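Local coordinates for leucine aminopeptidase 2 (Saccharomyces cerevisiae, PDB 2XPZ), which acts as a zinc aminopeptidase that preferentially cleaves di- and tripeptides and also has low epoxide hydrolase activity, converting leukotriene A4 in vitro, at residues F320-G325 with L426-F431; E147-R152 with N378-D383; F28-T33 with P161-T166. All coordinates share one frame; numbering follows the deposited sequence.

In the fold
Contact 1 is fully buried, whereas contacts 2 and 3 are only partly so. Contact 1 joins helices 321-339 and 428-438 inside the catalytic M1 region and is mostly aromatic and apolar, with one indole hydrogen bond. Contact 2 links two loops, one from the N-terminal M1 region and one from the catalytic region, through a small apolar patch and bridging waters. Contact 3 stays within the N-terminal region, where strands 28-40 and 165-172 meet through hydroxyls, a histidine and two valines. Contacts 1 and 2 touch: Phe320 CE1 lies 3.6 Å from Glu147 OE2. Contact 3 stands apart, its nearest atoms about 6 Å from either of the others.

Contact 1 (F320-G325 with L426-F431); sequences FWLNEG and LDTFQF. With ZN (zinc ion), chain C.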
# COMPACT_ATOMS: atom_id res chain seq x y z
N PHE A 320 -9.72 3.97 -9.08
CA PHE A 320 -8.88 3.60 -7.96
C PHE A 320 -8.57 4.77 -7.03
O PHE A 320 -8.25 4.56 -5.86
CB PHE A 320 -7.59 2.98 -8.50
CG PHE A 320 -6.69 2.45 -7.44
CD1 PHE A 320 -7.18 1.61 -6.47
CD2 PHE A 320 -5.35 2.78 -7.44
CE1 PHE A 320 -6.35 1.11 -5.50
CE2 PHE A 320 -4.52 2.28 -6.47
CZ PHE A 320 -5.02 1.44 -5.51
N TRP A 321 -8.67 5.99 -7.55
CA TRP A 321 -8.35 7.19 -6.78
C TRP A 321 -9.26 7.36 -5.56
O TRP A 321 -8.85 7.94 -4.55
CB TRP A 321 -8.38 8.45 -7.67
CG TRP A 321 -9.76 9.02 -7.88
CD1 TRP A 321 -10.64 8.73 -8.89
CD2 TRP A 321 -10.41 10.00 -7.06
NE1 TRP A 321 -11.80 9.46 -8.74
CE2 TRP A 321 -11.68 10.24 -7.63
CE3 TRP A 321 -10.05 10.70 -5.90
CZ2 TRP A 321 -12.58 11.15 -7.06
CZ3 TRP A 321 -10.94 11.59 -5.35
CH2 TRP A 321 -12.19 11.81 -5.92
N LEU A 322 -10.48 6.84 -5.67
CA LEU A 322 -11.46 6.85 -4.58
C LEU A 322 -11.05 5.91 -3.44
O LEU A 322 -11.51 6.05 -2.30
CB LEU A 322 -12.82 6.40 -5.12
CG LEU A 322 -13.55 7.38 -6.03
CD1 LEU A 322 -14.59 6.66 -6.85
CD2 LEU A 322 -14.17 8.50 -5.21
N ASN A 323 -10.22 4.95 -3.78
CA ASN A 323 -9.65 4.04 -2.81
C ASN A 323 -8.53 4.79 -2.14
O ASN A 323 -8.63 5.18 -0.98
CB ASN A 323 -9.11 2.80 -3.54
CG ASN A 323 -8.96 1.59 -2.63
OD1 ASN A 323 -8.74 1.72 -1.43
ND2 ASN A 323 -9.06 0.41 -3.20
N GLU A 324 -7.47 5.04 -2.90
CA GLU A 324 -6.20 5.54 -2.39
C GLU A 324 -6.08 7.03 -2.08
O GLU A 324 -5.40 7.41 -1.14
CB GLU A 324 -5.08 5.13 -3.33
CG GLU A 324 -4.69 3.69 -3.16
CD GLU A 324 -4.23 3.42 -1.74
OE1 GLU A 324 -4.13 4.39 -0.96
OE2 GLU A 324 -3.96 2.25 -1.43
N GLY A 325 -6.74 7.86 -2.87
CA GLY A 325 -6.77 9.28 -2.61
C GLY A 325 -7.50 9.61 -1.33
O GLY A 325 -7.01 10.38 -0.52
N LEU A 426 -18.34 2.18 -5.64
CA LEU A 426 -18.79 3.32 -6.43
C LEU A 426 -17.74 3.78 -7.42
O LEU A 426 -16.58 3.38 -7.35
CB LEU A 426 -19.21 4.49 -5.53
CG LEU A 426 -18.13 5.00 -4.58
CD1 LEU A 426 -17.29 6.00 -5.30
CD2 LEU A 426 -18.75 5.64 -3.38
N ASP A 427 -18.17 4.62 -8.35
CA ASP A 427 -17.25 5.22 -9.31
C ASP A 427 -17.08 6.71 -9.04
O ASP A 427 -17.73 7.28 -8.16
CB ASP A 427 -17.70 4.96 -10.76
CG ASP A 427 -19.16 5.30 -11.01
OD1 ASP A 427 -19.68 6.26 -10.39
OD2 ASP A 427 -19.79 4.61 -11.83
N THR A 428 -16.18 7.34 -9.80
CA THR A 428 -15.97 8.78 -9.74
C THR A 428 -17.29 9.55 -9.79
O THR A 428 -17.58 10.35 -8.90
CB THR A 428 -15.08 9.24 -10.91
OG1 THR A 428 -13.79 8.63 -10.81
CG2 THR A 428 -14.94 10.76 -10.90
N PHE A 429 -18.08 9.29 -10.82
CA PHE A 429 -19.33 10.01 -11.02
C PHE A 429 -20.29 9.87 -9.84
O PHE A 429 -21.00 10.82 -9.50
CB PHE A 429 -20.01 9.58 -12.34
CG PHE A 429 -19.11 9.66 -13.54
CD1 PHE A 429 -19.16 10.75 -14.39
CD2 PHE A 429 -18.21 8.65 -13.82
CE1 PHE A 429 -18.33 10.81 -15.49
CE2 PHE A 429 -17.38 8.71 -14.91
CZ PHE A 429 -17.44 9.79 -15.75
N GLN A 430 -20.32 8.70 -9.21
CA GLN A 430 -21.19 8.48 -8.06
C GLN A 430 -20.74 9.30 -6.86
O GLN A 430 -21.56 9.70 -6.03
CB GLN A 430 -21.24 7.00 -7.67
CG GLN A 430 -22.20 6.18 -8.50
CD GLN A 430 -22.37 4.79 -7.95
OE1 GLN A 430 -21.54 3.92 -8.21
NE2 GLN A 430 -23.43 4.56 -7.19
N PHE A 431 -19.44 9.54 -6.79
CA PHE A 431 -18.89 10.35 -5.71
C PHE A 431 -19.33 11.79 -5.86
O PHE A 431 -19.79 12.41 -4.89
CB PHE A 431 -17.36 10.24 -5.68
CG PHE A 431 -16.68 11.44 -5.08
CD1 PHE A 431 -16.73 11.68 -3.71
CD2 PHE A 431 -15.97 12.32 -5.88
CE1 PHE A 431 -16.10 12.78 -3.16
CE2 PHE A 431 -15.34 13.42 -5.34
CZ PHE A 431 -15.41 13.65 -3.98
ZN ZN C . -3.14 2.31 0.54
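Trp321 meets the start of helix 428-438 along the edge of its indole. Its NE1 donates to Thr428 OG1 at 3.0 Å, with an N-H...O angle of 156° and the oxygen almost in the ring plane. Further round the same edge, CH2 comes within 3.6 Å of Phe431 CE2. The six-membered ring of Trp321 and the Phe431 ring form an offset edge-to-face pair, planes at 81°, with the indole supplying the edge. Trp321 reaches both partners because its CG lies between the backbone N and the carbonyl carbon (chi1 82°).

Leu322 fills the neighbouring position. Its CD2 packs 3.7 Å from Phe431 CB, while CD1 presses on the backbone at the helix start, 3.4 Å from Thr428 N. The modelled approach of CD1 to the Leu426 side chain is too short to be trusted in detail. Leu322 CG also rests over the rim of one face of the Trp321 indole, helping to hold that ring in place.

Behind this layer, Asp427 and Gln430 form a capping box: Gln430 N donates to Asp427 OD1 at 2.8 Å, and a weak bond returns from Asp427 N to Gln430 OE1. The cap fixes the helix turn that carries Thr428 and Phe431. Thr428 OG1 has a second partner in His319 ND1; Trp321 touches Leu396 and Phe431 touches Leu400, both on helix 387-403.

One turn along from Trp321, Glu324 turns to the zinc ion, which its OE2 binds at 2.1 Å; His301 and His305 complete the protein ligands. Helix 321-339 thus supplies the distant glutamate of the HExxH-X18-E zinc site characteristic of M1 aminopeptidases.

Contact 2 (E147-R152 with N378-D383); sequences EAIHAR and NTDPDD
The loop that holds the substrate-binding residue Glu147 continues into Ala148 and Ile149, which pack on Pro381 at the start of the 3-10 segment 381-383, so that the N-terminal and catalytic regions of this M1 peptidase meet loop to loop. A cis peptide bond precedes Ala148. Ile149 crosses the proline at about a right angle: CG2 lies 3.7 Å from Pro381 CG, and the end of the longer branch, CD1, sits 3.7 Å from Pro381 CD. Its CG1 lies between the backbone N and the carbonyl carbon (chi1 62°), which lets both branches reach the ring. Ala148 CB adds a looser contact to Pro381 CB.

The polar half runs through water and centres on the Asp382 carboxylate. One water accepts from Ala148 N at 2.8 Å and donates to Asp382 OD1 at 2.9 Å. A second donates to Asp382 OD2 and, weakly, to Glu147 O. Thr125 OG1 bonds ND1 of His150, which would help to fix the rotation of the imidazole. The other ring nitrogen, NE2, meets the second water in the ring plane at 2.9 Å.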
# COMPACT_ATOMS: atom_id res chain seq x y z
N GLU A 147 -4.01 -7.62 -4.59
CA GLU A 147 -4.25 -6.43 -5.40
C GLU A 147 -3.31 -6.39 -6.61
O GLU A 147 -2.11 -6.64 -6.46
CB GLU A 147 -4.06 -5.18 -4.53
CG GLU A 147 -4.68 -3.91 -5.08
CD GLU A 147 -4.67 -2.75 -4.10
OE1 GLU A 147 -3.67 -2.55 -3.40
OE2 GLU A 147 -5.69 -2.05 -4.02
N ALA A 148 -3.84 -6.08 -7.80
CA ALA A 148 -5.24 -5.70 -7.99
C ALA A 148 -6.15 -6.82 -8.48
O ALA A 148 -7.29 -6.90 -8.05
CB ALA A 148 -5.34 -4.50 -8.92
N ILE A 149 -5.67 -7.65 -9.40
CA ILE A 149 -6.45 -8.77 -9.92
C ILE A 149 -5.71 -10.09 -9.77
O ILE A 149 -5.68 -10.91 -10.68
CB ILE A 149 -6.79 -8.59 -11.41
CG1 ILE A 149 -5.51 -8.53 -12.25
CG2 ILE A 149 -7.64 -7.37 -11.63
CD1 ILE A 149 -5.74 -8.72 -13.72
N HIS A 150 -5.10 -10.31 -8.61
CA HIS A 150 -4.36 -11.54 -8.41
C HIS A 150 -5.17 -12.55 -7.62
O HIS A 150 -4.78 -13.70 -7.49
CB HIS A 150 -3.03 -11.28 -7.71
CG HIS A 150 -2.01 -10.63 -8.59
ND1 HIS A 150 -1.55 -11.22 -9.75
CD2 HIS A 150 -1.36 -9.45 -8.48
CE1 HIS A 150 -0.66 -10.43 -10.32
NE2 HIS A 150 -0.52 -9.35 -9.57
N ALA A 151 -6.30 -12.12 -7.08
CA ALA A 151 -7.13 -13.03 -6.30
C ALA A 151 -7.59 -14.21 -7.15
O ALA A 151 -7.72 -15.33 -6.66
CB ALA A 151 -8.33 -12.30 -5.71
N ARG A 152 -7.81 -13.93 -8.43
CA ARG A 152 -8.22 -14.94 -9.38
C ARG A 152 -7.16 -16.06 -9.48
O ARG A 152 -7.44 -17.14 -10.00
CB ARG A 152 -8.54 -14.29 -10.74
CG ARG A 152 -7.36 -13.72 -11.49
CD ARG A 152 -7.79 -12.85 -12.66
NE ARG A 152 -8.57 -11.70 -12.24
CZ ARG A 152 -9.02 -10.75 -13.05
NH1 ARG A 152 -8.76 -10.83 -14.35
NH2 ARG A 152 -9.72 -9.74 -12.57
N ASN A 378 -7.97 -4.79 -21.83
CA ASN A 378 -6.62 -5.01 -22.36
C ASN A 378 -5.44 -4.53 -21.46
O ASN A 378 -4.41 -5.20 -21.37
CB ASN A 378 -6.48 -4.44 -23.79
CG ASN A 378 -6.96 -2.98 -23.91
OD1 ASN A 378 -7.54 -2.39 -22.99
ND2 ASN A 378 -6.73 -2.42 -25.08
N THR A 379 -5.60 -3.39 -20.80
CA THR A 379 -4.54 -2.84 -19.95
C THR A 379 -4.48 -3.56 -18.61
O THR A 379 -5.48 -3.72 -17.93
CB THR A 379 -4.71 -1.31 -19.74
OG1 THR A 379 -4.44 -0.63 -20.97
CG2 THR A 379 -3.75 -0.80 -18.65
N ASP A 380 -3.29 -4.04 -18.26
CA ASP A 380 -3.10 -4.64 -16.96
C ASP A 380 -3.44 -3.60 -15.94
O ASP A 380 -2.94 -2.48 -16.01
CB ASP A 380 -1.65 -5.08 -16.78
CG ASP A 380 -1.43 -5.75 -15.44
OD1 ASP A 380 -2.41 -5.94 -14.69
OD2 ASP A 380 -0.27 -6.09 -15.13
N PRO A 381 -4.32 -3.95 -15.00
CA PRO A 381 -4.74 -2.98 -13.99
C PRO A 381 -3.56 -2.39 -13.21
O PRO A 381 -3.74 -1.36 -12.58
CB PRO A 381 -5.63 -3.82 -13.07
CG PRO A 381 -6.12 -4.90 -13.93
CD PRO A 381 -5.01 -5.23 -14.85
N ASP A 382 -2.38 -3.01 -13.27
CA ASP A 382 -1.20 -2.53 -12.55
C ASP A 382 -0.68 -1.17 -13.05
O ASP A 382 -0.05 -0.43 -12.31
CB ASP A 382 -0.08 -3.57 -12.59
CG ASP A 382 -0.27 -4.70 -11.57
OD1 ASP A 382 -1.27 -4.67 -10.82
OD2 ASP A 382 0.59 -5.61 -11.52
N ASP A 383 -0.92 -0.86 -14.32
CA ASP A 383 -0.50 0.42 -14.88
C ASP A 383 -1.24 1.58 -14.24
O ASP A 383 -0.78 2.71 -14.26
CB ASP A 383 -0.74 0.45 -16.38
CG ASP A 383 0.22 -0.42 -17.13
OD1 ASP A 383 1.44 -0.35 -16.83
OD2 ASP A 383 -0.23 -1.17 -18.02
O HOH W 1 0.33 -6.74 -8.72
O HOH W 2 -2.86 -7.03 -10.30

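Contact 3 (F28-T33 with P161-T166); sequences FAVLHT and PSVKST
His32 and Thr166 cross at about a right angle, and the imidazole offers its edge to the hydroxyl: ND1 and Thr166 OG1 are 2.6 Å apart in a nearly straight hydrogen bond whose direction is open, with the oxygen near the ring plane. With CG opposite the backbone N (chi1 179°), this torsion carries the ring out to Thr166. An alanine here would remove the imidazole and would probably leave the Thr166 hydroxyl without this partner and freer to turn.

Beside this pair the backbones join, Thr33 N donating to Thr166 O at 3.2 Å with an N-H...O angle of 158°. Thr33 and Ser165 also turn their hydroxyls to each other; OG1 of Thr33 and OG of Ser165 are modelled at 2.4 Å, too short for the length to be trusted, and either could be the donor. A water donates to Leu31 O at 3.1 Å and accepts weakly from Thr166 N, bridging the strands where they are not directly bonded.

Toward the loop the contact becomes apolar. Val30 and Val163 also cross at about a right angle, CG2 of Val30 lying 3.6 Å from CG1 of Val163. The other branch of Val30, CG1, presses tightly on Ser165 CB at 3.4 Å.

Leu31 and His32 both face Gln53 of the adjacent strand 45-56, a classic beta bulge. Strand 28-40 lies between antiparallel strand 45-56 and parallel strand 165-172 in the large mixed sheet of the N-terminal region, with Leu54 packing on Val30, and Val50 and Phe52 on Thr33, from strand 45-56.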
# COMPACT_ATOMS: atom_id res chain seq x y z
N PHE A 28 -24.84 -12.09 -11.26
CA PHE A 28 -24.98 -12.80 -9.99
C PHE A 28 -24.83 -11.89 -8.77
O PHE A 28 -24.21 -10.82 -8.83
CB PHE A 28 -23.99 -13.97 -9.90
CG PHE A 28 -24.23 -15.05 -10.91
CD1 PHE A 28 -25.02 -16.14 -10.60
CD2 PHE A 28 -23.66 -14.99 -12.16
CE1 PHE A 28 -25.24 -17.14 -11.53
CE2 PHE A 28 -23.87 -15.98 -13.09
CZ PHE A 28 -24.66 -17.05 -12.78
N ALA A 29 -25.42 -12.33 -7.67
CA ALA A 29 -25.19 -11.72 -6.37
C ALA A 29 -24.44 -12.75 -5.56
O ALA A 29 -24.82 -13.91 -5.51
CB ALA A 29 -26.50 -11.38 -5.69
N VAL A 30 -23.35 -12.32 -4.95
CA VAL A 30 -22.58 -13.22 -4.15
C VAL A 30 -23.03 -12.98 -2.74
O VAL A 30 -22.78 -11.91 -2.20
CB VAL A 30 -21.09 -12.94 -4.26
CG1 VAL A 30 -20.33 -13.88 -3.37
CG2 VAL A 30 -20.63 -13.11 -5.69
N LEU A 31 -23.71 -13.95 -2.15
CA LEU A 31 -24.27 -13.74 -0.83
C LEU A 31 -23.29 -14.10 0.26
O LEU A 31 -23.38 -13.59 1.37
CB LEU A 31 -25.59 -14.50 -0.66
CG LEU A 31 -26.72 -13.94 -1.51
CD1 LEU A 31 -27.91 -14.85 -1.44
CD2 LEU A 31 -27.09 -12.56 -1.05
N HIS A 32 -22.35 -14.97 -0.06
CA HIS A 32 -21.39 -15.41 0.94
C HIS A 32 -20.38 -16.32 0.31
O HIS A 32 -20.73 -17.14 -0.53
CB HIS A 32 -22.08 -16.14 2.08
CG HIS A 32 -21.15 -16.64 3.14
ND1 HIS A 32 -20.64 -15.81 4.12
CD2 HIS A 32 -20.63 -17.86 3.37
CE1 HIS A 32 -19.85 -16.51 4.91
NE2 HIS A 32 -19.82 -17.76 4.49
N THR A 33 -19.13 -16.17 0.71
CA THR A 33 -18.05 -16.96 0.15
C THR A 33 -17.37 -17.72 1.29
O THR A 33 -17.28 -17.22 2.41
CB THR A 33 -17.03 -16.09 -0.59
OG1 THR A 33 -17.71 -15.13 -1.41
CG2 THR A 33 -16.12 -16.94 -1.46
N PRO A 161 -13.55 -5.34 -7.64
CA PRO A 161 -13.86 -4.59 -6.42
C PRO A 161 -15.35 -4.25 -6.26
O PRO A 161 -15.76 -3.78 -5.20
CB PRO A 161 -13.03 -3.30 -6.57
CG PRO A 161 -12.06 -3.59 -7.66
CD PRO A 161 -12.69 -4.58 -8.56
N SER A 162 -16.16 -4.49 -7.29
CA SER A 162 -17.59 -4.18 -7.21
C SER A 162 -18.38 -5.32 -6.61
O SER A 162 -19.55 -5.16 -6.25
CB SER A 162 -18.15 -3.80 -8.58
OG SER A 162 -17.47 -4.49 -9.61
N VAL A 163 -17.74 -6.49 -6.51
CA VAL A 163 -18.34 -7.64 -5.84
C VAL A 163 -17.73 -7.78 -4.45
O VAL A 163 -16.55 -8.09 -4.30
CB VAL A 163 -18.08 -8.94 -6.60
CG1 VAL A 163 -18.55 -10.12 -5.78
CG2 VAL A 163 -18.78 -8.93 -7.94
N LYS A 164 -18.54 -7.55 -3.43
CA LYS A 164 -18.09 -7.73 -2.06
C LYS A 164 -18.94 -8.80 -1.38
O LYS A 164 -20.16 -8.80 -1.54
CB LYS A 164 -18.14 -6.40 -1.31
CG LYS A 164 -17.15 -5.37 -1.84
CD LYS A 164 -16.84 -4.29 -0.82
CE LYS A 164 -17.82 -3.15 -0.90
NZ LYS A 164 -17.38 -2.03 -0.05
N SER A 165 -18.31 -9.72 -0.66
CA SER A 165 -19.06 -10.76 0.05
C SER A 165 -18.47 -11.12 1.42
O SER A 165 -17.25 -11.10 1.61
CB SER A 165 -19.22 -12.02 -0.81
OG SER A 165 -18.37 -13.08 -0.41
N THR A 166 -19.34 -11.43 2.38
CA THR A 166 -18.84 -11.86 3.67
C THR A 166 -17.99 -13.09 3.41
O THR A 166 -18.02 -13.66 2.32
CB THR A 166 -19.96 -12.11 4.68
OG1 THR A 166 -20.81 -13.17 4.23
CG2 THR A 166 -20.79 -10.87 4.84
O HOH W 3 -22.51 -10.65 1.33